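Local coordinates for Lin2634 protein (Listeria innocua, PDB 3MZO) that probably acts as a metal-dependent HD-domain phosphohydrolase, related to the 5'-deoxynucleotidase YfbR, and binds calcium, at residues H29-A32 with E33-K37. Numbering follows the deposited sequence.
Sequences HSVA and EHSYK. With CA (calcium ion), chain K.
The extended side chain of Glu33 runs alongside Ser30, its CG and CD against Ser30 OG, and OE1 takes the Ser30 backbone N at 2.9 Å in a nearly straight bond. That N-H meets OE1 on the anti side, 26° out of the carboxylate plane. In return Ser30 OG accepts from Glu33 N at 3.0 Å, completing a capping box at the start of helix 31-51. Ser30 reaches this amide because OG sits between its backbone N and carbonyl carbon (chi1 69°). The box is tied to its counterpart in the second subunit: Glu33 OE2 hydrogen-bonds Ser30 OG of that subunit, and Ser30 OG bonds its Glu33 OE2. One turn on, Lys37 crosses the His29 side chain at about a right angle, with NZ oblique to the ring and 3.2 Å from ND1. The carboxylate of Glu15 of the second subunit spans both, OE2 salt-bridged to Lys37 NZ and OE1 hydrogen-bonded to His29 ND1. Val31 O accepts twice from Ser35, from OG at 2.9 Å above the carbonyl plane and from the backbone N on the opposite face. His34 extends from the helix with CG anti to its backbone N (chi1 167°), and NE2 binds the calcium ion at 2.8 Å. Asp141 OD2 hydrogen-bonds ND1; held at both nitrogens, the ring should be fixed in rotation. With His68, Asp69 and Asp138, His34 completes the H...HD...D metal site characteristic of HD-domain proteins.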
loop_
_atom_site.group_PDB
_atom_site.type_symbol
_atom_site.label_atom_id
_atom_site.label_comp_id
_atom_site.label_asym_id
_atom_site.label_seq_id
_atom_site.Cartn_x
_atom_site.Cartn_y
_atom_site.Cartn_z
ATOM N N HIS B 29 -11.322 5.807 1.421
ATOM C CA HIS B 29 -12.064 5.733 2.699
ATOM C C HIS B 29 -12.672 4.362 2.769
ATOM O O HIS B 29 -13.307 3.943 1.809
ATOM C CB HIS B 29 -13.181 6.786 2.724
ATOM C CG HIS B 29 -12.698 8.179 2.453
ATOM N ND1 HIS B 29 -12.021 8.927 3.391
ATOM C CD2 HIS B 29 -12.748 8.936 1.328
ATOM C CE1 HIS B 29 -11.705 10.104 2.865
ATOM N NE2 HIS B 29 -12.131 10.131 1.611
ATOM N N SER B 30 -12.442 3.631 3.864
ATOM C CA SER B 30 -13.060 2.310 4.016
ATOM C C SER B 30 -14.534 2.438 4.349
ATOM O O SER B 30 -15.007 3.499 4.767
ATOM C CB SER B 30 -12.368 1.474 5.081
ATOM O OG SER B 30 -12.600 1.991 6.390
ATOM N N VAL B 31 -15.271 1.359 4.174
ATOM C CA VAL B 31 -16.685 1.385 4.560
ATOM C C VAL B 31 -16.796 1.618 6.069
ATOM O O VAL B 31 -17.687 2.305 6.488
ATOM C CB VAL B 31 -17.439 0.105 4.160
ATOM C CG1 VAL B 31 -18.880 0.133 4.685
ATOM C CG2 VAL B 31 -17.462 -0.059 2.658
ATOM N N ALA B 32 -15.872 1.055 6.870
ATOM C CA ALA B 32 -15.854 1.276 8.313
ATOM C C ALA B 32 -15.710 2.756 8.604
ATOM O O ALA B 32 -16.437 3.312 9.440
ATOM C CB ALA B 32 -14.718 0.489 9.007
ATOM N N GLU B 33 -14.788 3.407 7.911
ATOM C CA GLU B 33 -14.552 4.840 8.114
ATOM C C GLU B 33 -15.754 5.688 7.750
ATOM O O GLU B 33 -16.145 6.623 8.483
ATOM C CB GLU B 33 -13.295 5.290 7.368
ATOM C CG GLU B 33 -12.045 4.845 8.092
ATOM C CD GLU B 33 -10.771 4.792 7.284
ATOM O OE1 GLU B 33 -10.831 4.812 6.033
ATOM O OE2 GLU B 33 -9.705 4.735 7.927
ATOM N N HIS B 34 -16.364 5.330 6.628
ATOM C CA HIS B 34 -17.566 5.984 6.199
ATOM C C HIS B 34 -18.682 5.850 7.237
ATOM O O HIS B 34 -19.363 6.809 7.512
ATOM C CB HIS B 34 -17.971 5.435 4.833
ATOM C CG HIS B 34 -19.350 5.791 4.413
ATOM N ND1 HIS B 34 -19.690 7.060 3.986
ATOM C CD2 HIS B 34 -20.473 5.042 4.327
ATOM C CE1 HIS B 34 -20.977 7.070 3.660
ATOM N NE2 HIS B 34 -21.467 5.858 3.846
ATOM N N SER B 35 -18.851 4.657 7.804
ATOM C CA SER B 35 -19.904 4.423 8.782
ATOM C C SER B 35 -19.689 5.265 10.044
ATOM O O SER B 35 -20.627 5.860 10.576
ATOM C CB SER B 35 -20.015 2.933 9.098
ATOM O OG SER B 35 -20.227 2.203 7.920
ATOM N N TYR B 36 -18.443 5.332 10.493
ATOM C CA TYR B 36 -18.043 6.205 11.588
ATOM C C TYR B 36 -18.416 7.658 11.337
ATOM O O TYR B 36 -19.039 8.315 12.198
ATOM C CB TYR B 36 -16.543 6.055 11.907
ATOM C CG TYR B 36 -16.055 7.167 12.799
ATOM C CD1 TYR B 36 -16.436 7.223 14.143
ATOM C CD2 TYR B 36 -15.276 8.198 12.296
ATOM C CE1 TYR B 36 -16.027 8.286 14.986
ATOM C CE2 TYR B 36 -14.865 9.269 13.120
ATOM C CZ TYR B 36 -15.241 9.301 14.471
ATOM O OH TYR B 36 -14.840 10.348 15.303
ATOM N N LYS B 37 -18.103 8.158 10.154
ATOM C CA LYS B 37 -18.375 9.545 9.839
ATOM C C LYS B 37 -19.882 9.826 9.677
ATOM O O LYS B 37 -20.397 10.811 10.225
ATOM C CB LYS B 37 -17.554 9.976 8.592
ATOM C CG LYS B 37 -16.028 9.981 8.822
ATOM C CD LYS B 37 -15.206 10.469 7.549
ATOM C CE LYS B 37 -15.370 9.565 6.374
ATOM N NZ LYS B 37 -14.445 9.939 5.218
HETATM CA CA CA K . -23.643 4.849 2.481
HETATM O O HOH W 1 -25.649 3.337 1.685
#